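Local coordinates for protein carbohydrate binding family 6 (Clostridium thermocellum, PDB 5A8C) that probably hydrolyses terminal alpha-L-arabinofuranosyl residues of arabinose-bearing polysaccharides, as a five-bladed beta-propeller glycoside hydrolase of family 43, at residues 106-110 with 111-115; 215-219 with 220-224. All coordinates share one frame; numbering follows the deposited sequence.

Contact 1 of 2, residues 106-110 with 111-115; sequences IVYRN and NKFYL
Y108 and F113 form an offset stack across the two strands of a tight beta hairpin. Their ring centroids are 4.9 Å apart and the planes are tilted by 27°. Y108 CD1 sits over one face of F113, toward the rim, 3.5 Å from F113 CZ. With chi1 at 175°, the Y108 ring swings away from its own backbone N and on toward the turn. There it runs alongside N111, and Y108 OH donates to a lone pair of N111 OD1 at 2.7 Å. On the same face I106 CD1 comes to the edge of the F113 ring and touches L115 CD1 at 4.1 Å.

The other face carries V107, R109, K112 and Y114. The N110 and Y114 side chains cross at about a right angle. N110 ND2 gives an almost straight hydrogen bond to Y114 OH, 3.2 Å, with the hydroxyl in the amide plane. N192 O is a second acceptor for ND2. K112 bends at its last torsion (chi4 68°), which brings NZ to N110 O at 3.1 Å. Paired backbone bonds join V107 with Y114 and R109 with K112.

N110 and N111 both have positive phi and make the two-residue turn. The hairpin joins strands 104-109 and 112-118 of an antiparallel sheet completed by 124-129. V107 packs on strand 164-167, and I106 on strands 36-45 and 48-56.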
ATOM      1  N   ILE A 106       2.029  -1.178  -6.507  1.00  5.62           N
ATOM      2  CA  ILE A 106       2.762  -1.747  -7.638  1.00  5.56           C
ATOM      3  C   ILE A 106       1.828  -2.674  -8.436  1.00  5.40           C
ATOM      4  O   ILE A 106       1.117  -3.510  -7.847  1.00  6.19           O
ATOM      5  CB  ILE A 106       4.013  -2.511  -7.133  1.00  6.38           C
ATOM      6  CG1 ILE A 106       4.859  -3.040  -8.295  1.00  7.15           C
ATOM      7  CG2 ILE A 106       3.682  -3.600  -6.126  1.00  6.75           C
ATOM      8  CD1 ILE A 106       5.539  -2.004  -9.126  1.00  8.24           C
ATOM      9  N   VAL A 107       1.948  -2.589  -9.746  1.00  5.64           N
ATOM     10  CA  VAL A 107       1.219  -3.477 -10.674  1.00  5.84           C
ATOM     11  C   VAL A 107       2.194  -3.856 -11.788  1.00  5.92           C
ATOM     12  O   VAL A 107       2.899  -3.011 -12.329  1.00  6.88           O
ATOM     13  CB  VAL A 107      -0.029  -2.783 -11.269  1.00  7.03           C
ATOM     14  CG1 VAL A 107      -0.738  -3.715 -12.217  1.00  8.01           C
ATOM     15  CG2 VAL A 107      -0.957  -2.350 -10.174  1.00  8.55           C
ATOM     16  N   TYR A 108       2.160  -5.152 -12.163  1.00  6.20           N
ATOM     17  CA  TYR A 108       2.857  -5.665 -13.350  1.00  6.67           C
ATOM     18  C   TYR A 108       1.815  -5.877 -14.459  1.00  7.05           C
ATOM     19  O   TYR A 108       0.894  -6.656 -14.270  1.00  8.13           O
ATOM     20  CB  TYR A 108       3.585  -6.954 -12.992  1.00  7.55           C
ATOM     21  CG  TYR A 108       4.263  -7.666 -14.138  1.00  8.40           C
ATOM     22  CD1 TYR A 108       5.218  -7.038 -14.931  1.00  8.70           C
ATOM     23  CD2 TYR A 108       3.971  -9.003 -14.438  1.00 10.05           C
ATOM     24  CE1 TYR A 108       5.874  -7.696 -15.968  1.00  9.86           C
ATOM     25  CE2 TYR A 108       4.612  -9.649 -15.479  1.00 10.43           C
ATOM     26  CZ  TYR A 108       5.555  -9.002 -16.240  1.00 10.14           C
ATOM     27  OH  TYR A 108       6.153  -9.690 -17.272  1.00 12.24           O
ATOM     28  N   ARG A 109       1.947  -5.104 -15.536  1.00  7.20           N
ATOM     29  CA  ARG A 109       0.971  -5.208 -16.643  1.00  7.07           C
ATOM     30  C   ARG A 109       1.681  -4.841 -17.908  1.00  7.99           C
ATOM     31  O   ARG A 109       2.575  -3.973 -17.883  1.00  8.79           O
ATOM     32  CB  ARG A 109      -0.217  -4.260 -16.419  1.00  7.04           C
ATOM     33  CG  ARG A 109      -1.394  -4.564 -17.342  1.00  7.40           C
ATOM     34  CD  ARG A 109      -2.557  -3.667 -17.152  1.00  6.89           C
ATOM     35  NE  ARG A 109      -3.694  -4.179 -17.895  1.00  8.06           N
ATOM     36  CZ  ARG A 109      -4.896  -3.621 -17.938  1.00  8.01           C
ATOM     37  NH1 ARG A 109      -5.142  -2.508 -17.308  1.00  7.09           N
ATOM     38  NH2 ARG A 109      -5.850  -4.208 -18.645  1.00 11.72           N
ATOM     39  N   ASN A 110       1.315  -5.429 -19.039  1.00 10.10           N
ATOM     40  CA  ASN A 110       1.937  -5.012 -20.309  1.00 12.48           C
ATOM     41  C   ASN A 110       3.424  -5.238 -20.297  1.00 11.23           C
ATOM     42  O   ASN A 110       4.127  -4.556 -21.031  1.00 13.55           O
ATOM     43  CB  ASN A 110       1.662  -3.501 -20.652  1.00 13.77           C
ATOM     44  CG  ASN A 110       0.200  -3.086 -20.483  1.00 14.78           C
ATOM     45  OD1 ASN A 110      -0.693  -3.854 -20.898  1.00 15.88           O
ATOM     46  ND2 ASN A 110      -0.052  -1.879 -19.888  1.00 14.38           N
ATOM     47  N   ASN A 111       3.900  -6.177 -19.506  1.00 10.46           N
ATOM     48  CA  ASN A 111       5.309  -6.426 -19.338  1.00 11.28           C
ATOM     49  C   ASN A 111       6.076  -5.177 -18.864  1.00 10.68           C
ATOM     50  O   ASN A 111       7.290  -5.037 -19.111  1.00 12.27           O
ATOM     51  CB  ASN A 111       5.958  -6.992 -20.583  1.00 12.42           C
ATOM     52  CG  ASN A 111       7.250  -7.696 -20.308  1.00 12.25           C
ATOM     53  OD1 ASN A 111       7.433  -8.339 -19.266  1.00 13.20           O
ATOM     54  ND2 ASN A 111       8.131  -7.606 -21.238  1.00 12.75           N
ATOM     55  N   LYS A 112       5.412  -4.350 -18.075  1.00  9.44           N
ATOM     56  CA  LYS A 112       5.978  -3.153 -17.460  1.00  8.39           C
ATOM     57  C   LYS A 112       5.517  -3.114 -16.013  1.00  6.73           C
ATOM     58  O   LYS A 112       4.599  -3.831 -15.592  1.00  7.61           O
ATOM     59  CB  LYS A 112       5.550  -1.865 -18.191  1.00 10.16           C
ATOM     60  CG  LYS A 112       6.105  -1.786 -19.605  1.00 13.66           C
ATOM     61  CD  LYS A 112       5.644  -0.542 -20.385  1.00 18.56           C
ATOM     62  CE  LYS A 112       5.798  -0.817 -21.875  1.00 25.17           C
ATOM     63  NZ  LYS A 112       4.837  -1.858 -22.313  1.00 29.18           N
ATOM     64  N   PHE A 113       6.157  -2.245 -15.246  1.00  6.38           N
ATOM     65  CA  PHE A 113       5.878  -2.060 -13.844  1.00  6.08           C
ATOM     66  C   PHE A 113       5.385  -0.630 -13.623  1.00  6.10           C
ATOM     67  O   PHE A 113       6.017   0.327 -14.068  1.00  7.07           O
ATOM     68  CB  PHE A 113       7.144  -2.305 -13.009  1.00  6.71           C
ATOM     69  CG  PHE A 113       7.634  -3.736 -13.138  1.00  7.22           C
ATOM     70  CD1 PHE A 113       8.418  -4.088 -14.218  1.00  8.18           C
ATOM     71  CD2 PHE A 113       7.200  -4.687 -12.269  1.00  8.26           C
ATOM     72  CE1 PHE A 113       8.795  -5.416 -14.422  1.00  9.81           C
ATOM     73  CE2 PHE A 113       7.590  -6.032 -12.451  1.00  9.86           C
ATOM     74  CZ  PHE A 113       8.372  -6.363 -13.557  1.00  9.41           C
ATOM     75  N   TYR A 114       4.236  -0.542 -12.950  1.00  5.77           N
ATOM     76  CA  TYR A 114       3.576   0.729 -12.681  1.00  5.82           C
ATOM     77  C   TYR A 114       3.531   0.917 -11.183  1.00  5.66           C
ATOM     78  O   TYR A 114       3.001   0.060 -10.452  1.00  6.26           O
ATOM     79  CB  TYR A 114       2.132   0.720 -13.258  1.00  6.44           C
ATOM     80  CG  TYR A 114       2.160   0.528 -14.737  1.00  6.46           C
ATOM     81  CD1 TYR A 114       2.312   1.625 -15.591  1.00  6.91           C
ATOM     82  CD2 TYR A 114       2.062  -0.734 -15.321  1.00  6.93           C
ATOM     83  CE1 TYR A 114       2.418   1.455 -16.951  1.00  7.89           C
ATOM     84  CE2 TYR A 114       2.150  -0.901 -16.690  1.00  7.98           C
ATOM     85  CZ  TYR A 114       2.288   0.205 -17.507  1.00  7.97           C
ATOM     86  OH  TYR A 114       2.326  -0.016 -18.863  1.00 10.99           O
ATOM     87  N   LEU A 115       4.149   1.995 -10.719  1.00  6.02           N
ATOM     88  CA  LEU A 115       4.334   2.309  -9.316  1.00  5.99           C
ATOM     89  C   LEU A 115       3.591   3.608  -9.028  1.00  5.87           C
ATOM     90  O   LEU A 115       4.024   4.669  -9.434  1.00  7.33           O
ATOM     91  CB  LEU A 115       5.837   2.440  -9.066  1.00  7.27           C
ATOM     92  CG  LEU A 115       6.291   2.639  -7.641  1.00  7.69           C
ATOM     93  CD1 LEU A 115       6.014   1.388  -6.796  1.00  9.05           C
ATOM     94  CD2 LEU A 115       7.812   2.912  -7.608  1.00 10.09           C
TER

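Contact 2 of 2, residues 215-219 with 220-224; sequences MHKYN and GKYYF
Y218 O is gripped by two donors. K221 N reaches Y218 O at 3.0 Å from above the carbonyl plane, closing a type I' turn at N219 and G220. Y218 N to K221 O completes the pair. Water 2 donates to Y218 O at 2.9 Å and also to Y223 OH, which is bonded to G312 O as well.

On the face that carries H216, Y218, K221 and Y223, the H216 and Y223 rings are nearly parallel, 12° apart, but slid so they barely overlap. Y223 CD1 lies over one face of the imidazole. Water 1 lies at the imidazole edge, 2.8 Å from H216 ND1, and donates to Y223 O. H216 NE2 is bonded to Y308 OH.

On the opposite face, with M215, K217, Y222 and F224, the extended K217 chain runs alongside Y222. K217 CE lies over the Y222 ring face in a CH-pi contact, 4.0 Å from its centroid, and K217 NZ bonds Y222 OH at 3.0 Å. D168 and D169 make salt bridges to this NZ, and D168 accepts from Y222 OH. M215 bends at chi2 (54°) and chi3; its SD meets the edge of Y222, a Met-aromatic contact, and its CE touches F224 CB at 3.8 Å.

Strands 212-218 and 221-228 form this hairpin, extended by 237-242 and 250-256 to a four-stranded sheet. M215, K217 and Y222 pack on F166 of strand 164-167.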
ATOM      1  N   MET A 215      -7.290  -3.354  -2.777  1.00  5.42           N
ATOM      2  CA  MET A 215      -8.195  -4.301  -3.408  1.00  6.12           C
ATOM      3  C   MET A 215      -7.455  -5.532  -3.881  1.00  6.17           C
ATOM      4  O   MET A 215      -6.408  -5.407  -4.531  1.00  7.32           O
ATOM      5  CB  MET A 215      -8.884  -3.616  -4.589  1.00  6.38           C
ATOM      6  CG  MET A 215      -9.808  -4.500  -5.432  1.00  7.15           C
ATOM      7  SD  MET A 215     -11.086  -5.376  -4.528  1.00  7.63           S
ATOM      8  CE  MET A 215     -11.935  -4.003  -3.719  1.00  8.06           C
ATOM      9  N   HIS A 216      -8.049  -6.692  -3.645  1.00  6.78           N
ATOM     10  CA  HIS A 216      -7.608  -7.943  -4.295  1.00  6.73           C
ATOM     11  C   HIS A 216      -8.814  -8.801  -4.514  1.00  6.76           C
ATOM     12  O   HIS A 216      -9.869  -8.611  -3.883  1.00  7.53           O
ATOM     13  CB  HIS A 216      -6.488  -8.658  -3.542  1.00  7.22           C
ATOM     14  CG  HIS A 216      -6.947  -9.473  -2.389  1.00  7.32           C
ATOM     15  ND1 HIS A 216      -7.218  -8.972  -1.130  1.00  7.43           N
ATOM     16  CD2 HIS A 216      -7.151 -10.826  -2.346  1.00  8.06           C
ATOM     17  CE1 HIS A 216      -7.579 -10.004  -0.375  1.00  7.82           C
ATOM     18  NE2 HIS A 216      -7.560 -11.117  -1.087  1.00  8.29           N
ATOM     19  N   LYS A 217      -8.691  -9.772  -5.408  1.00  7.63           N
ATOM     20  CA  LYS A 217      -9.776 -10.666  -5.755  1.00  8.33           C
ATOM     21  C   LYS A 217      -9.347 -12.085  -5.504  1.00  8.87           C
ATOM     22  O   LYS A 217      -8.203 -12.456  -5.761  1.00 10.81           O
ATOM     23  CB  LYS A 217     -10.208 -10.465  -7.232  1.00  9.34           C
ATOM     24  CG  LYS A 217     -11.504 -11.137  -7.652  1.00  9.54           C
ATOM     25  CD  LYS A 217     -11.837 -10.815  -9.088  1.00 10.16           C
ATOM     26  CE  LYS A 217     -13.212 -11.303  -9.487  1.00 10.33           C
ATOM     27  NZ  LYS A 217     -13.531 -10.944 -10.901  1.00 10.77           N
ATOM     28  N   TYR A 218     -10.256 -12.911  -4.998  1.00  8.62           N
ATOM     29  CA  TYR A 218      -9.958 -14.315  -4.770  1.00  9.76           C
ATOM     30  C   TYR A 218     -11.244 -15.113  -4.826  1.00 10.17           C
ATOM     31  O   TYR A 218     -12.230 -14.760  -4.164  1.00  9.78           O
ATOM     32  CB  TYR A 218      -9.297 -14.532  -3.395  1.00 10.49           C
ATOM     33  CG  TYR A 218      -9.153 -15.945  -3.011  1.00 12.24           C
ATOM     34  CD1 TYR A 218      -8.268 -16.788  -3.704  1.00 15.54           C
ATOM     35  CD2 TYR A 218      -9.860 -16.468  -1.942  1.00 13.47           C
ATOM     36  CE1 TYR A 218      -8.123 -18.114  -3.358  1.00 20.04           C
ATOM     37  CE2 TYR A 218      -9.684 -17.813  -1.548  1.00 17.61           C
ATOM     38  CZ  TYR A 218      -8.810 -18.581  -2.279  1.00 19.15           C
ATOM     39  OH  TYR A 218      -8.639 -19.926  -1.905  1.00 28.66           O
ATOM     40  N   ASN A 219     -11.256 -16.167  -5.640  1.00 11.52           N
ATOM     41  CA  ASN A 219     -12.385 -17.076  -5.751  1.00 12.26           C
ATOM     42  C   ASN A 219     -13.710 -16.374  -5.925  1.00 12.54           C
ATOM     43  O   ASN A 219     -14.695 -16.700  -5.259  1.00 15.05           O
ATOM     44  CB  ASN A 219     -12.429 -18.039  -4.548  1.00 15.40           C
ATOM     45  CG  ASN A 219     -13.229 -19.293  -4.816  1.00 21.24           C
ATOM     46  OD1 ASN A 219     -13.329 -19.762  -5.957  1.00 25.79           O
ATOM     47  ND2 ASN A 219     -13.818 -19.849  -3.761  1.00 24.80           N
ATOM     48  N   GLY A 220     -13.732 -15.401  -6.820  1.00 10.91           N
ATOM     49  CA  GLY A 220     -14.991 -14.719  -7.167  1.00 12.11           C
ATOM     50  C   GLY A 220     -15.435 -13.612  -6.280  1.00 10.91           C
ATOM     51  O   GLY A 220     -16.500 -13.027  -6.517  1.00 14.07           O
ATOM     52  N   LYS A 221     -14.652 -13.285  -5.264  1.00  9.30           N
ATOM     53  CA  LYS A 221     -14.965 -12.237  -4.341  1.00  8.33           C
ATOM     54  C   LYS A 221     -13.935 -11.131  -4.410  1.00  7.38           C
ATOM     55  O   LYS A 221     -12.729 -11.396  -4.547  1.00  7.76           O
ATOM     56  CB  LYS A 221     -15.085 -12.756  -2.888  1.00  9.63           C
ATOM     57  CG  LYS A 221     -16.248 -13.654  -2.607  1.00 11.34           C
ATOM     58  CD  LYS A 221     -17.591 -12.927  -2.541  1.00 13.14           C
ATOM     59  CE  LYS A 221     -18.716 -13.858  -2.106  1.00 14.88           C
ATOM     60  NZ  LYS A 221     -20.022 -13.148  -2.022  1.00 16.54           N
ATOM     61  N   TYR A 222     -14.408  -9.896  -4.255  1.00  7.09           N
ATOM     62  CA  TYR A 222     -13.577  -8.711  -4.140  1.00  6.79           C
ATOM     63  C   TYR A 222     -13.427  -8.374  -2.671  1.00  6.44           C
ATOM     64  O   TYR A 222     -14.401  -8.394  -1.911  1.00  7.91           O
ATOM     65  CB  TYR A 222     -14.246  -7.534  -4.870  1.00  6.68           C
ATOM     66  CG  TYR A 222     -14.370  -7.758  -6.349  1.00  6.93           C
ATOM     67  CD1 TYR A 222     -15.523  -8.399  -6.885  1.00  7.05           C
ATOM     68  CD2 TYR A 222     -13.396  -7.326  -7.238  1.00  7.06           C
ATOM     69  CE1 TYR A 222     -15.645  -8.584  -8.223  1.00  7.07           C
ATOM     70  CE2 TYR A 222     -13.570  -7.507  -8.622  1.00  7.65           C
ATOM     71  CZ  TYR A 222     -14.713  -8.110  -9.116  1.00  7.42           C
ATOM     72  OH  TYR A 222     -14.912  -8.288 -10.451  1.00  8.45           O
ATOM     73  N   TYR A 223     -12.180  -8.069  -2.258  1.00  6.23           N
ATOM     74  CA  TYR A 223     -11.843  -7.776  -0.880  1.00  6.05           C
ATOM     75  C   TYR A 223     -11.315  -6.359  -0.814  1.00  5.95           C
ATOM     76  O   TYR A 223     -10.232  -6.072  -1.336  1.00  6.24           O
ATOM     77  CB  TYR A 223     -10.742  -8.740  -0.391  1.00  6.43           C
ATOM     78  CG  TYR A 223     -11.187 -10.189  -0.306  1.00  6.47           C
ATOM     79  CD1 TYR A 223     -11.251 -10.969  -1.457  1.00  7.35           C
ATOM     80  CD2 TYR A 223     -11.497 -10.770   0.899  1.00  7.10           C
ATOM     81  CE1 TYR A 223     -11.676 -12.299  -1.399  1.00  8.28           C
ATOM     82  CE2 TYR A 223     -11.903 -12.117   0.988  1.00  7.77           C
ATOM     83  CZ  TYR A 223     -12.002 -12.838  -0.154  1.00  8.07           C
ATOM     84  OH  TYR A 223     -12.399 -14.176  -0.144  1.00  9.85           O
ATOM     85  N   PHE A 224     -12.085  -5.445  -0.197  1.00  5.80           N
ATOM     86  CA  PHE A 224     -11.634  -4.091   0.039  1.00  5.83           C
ATOM     87  C   PHE A 224     -11.096  -4.049   1.468  1.00  5.63           C
ATOM     88  O   PHE A 224     -11.841  -4.220   2.424  1.00  6.16           O
ATOM     89  CB  PHE A 224     -12.770  -3.075  -0.116  1.00  6.17           C
ATOM     90  CG  PHE A 224     -12.291  -1.676   0.140  1.00  5.80           C
ATOM     91  CD1 PHE A 224     -11.726  -0.944  -0.910  1.00  6.78           C
ATOM     92  CD2 PHE A 224     -12.350  -1.098   1.377  1.00  6.10           C
ATOM     93  CE1 PHE A 224     -11.260   0.337  -0.671  1.00  6.96           C
ATOM     94  CE2 PHE A 224     -11.843   0.178   1.596  1.00  6.66           C
ATOM     95  CZ  PHE A 224     -11.303   0.883   0.553  1.00  6.98           C
TER
HETATM   96  O   HOH W   1      -7.809  -6.459   0.009  1.00  7.40           O
HETATM   97  O   HOH W   2     -13.587 -15.959  -1.903  1.00 13.58           O

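In the fold
Contacts 1 and 2 are the tips of two beta hairpins in separate antiparallel sheets, consistent with different blades of the propeller. Their centres are 19 Å apart and their nearest atoms about 8 Å apart, so they do not touch. Strand 164-167, part of a third sheet, packs against both: V165 and V167 against contact 1, F166 against contact 2. In each the strand residues away from the turn are buried, most of those nearest it are partly exposed and the turn itself is exposed. Both turns are closed by paired backbone bonds; contact 1 adds side-chain bonds at its Asn-Asn turn, contact 2 a bridging water at its Asn-Gly turn, with a lysine-aspartate cluster beside it.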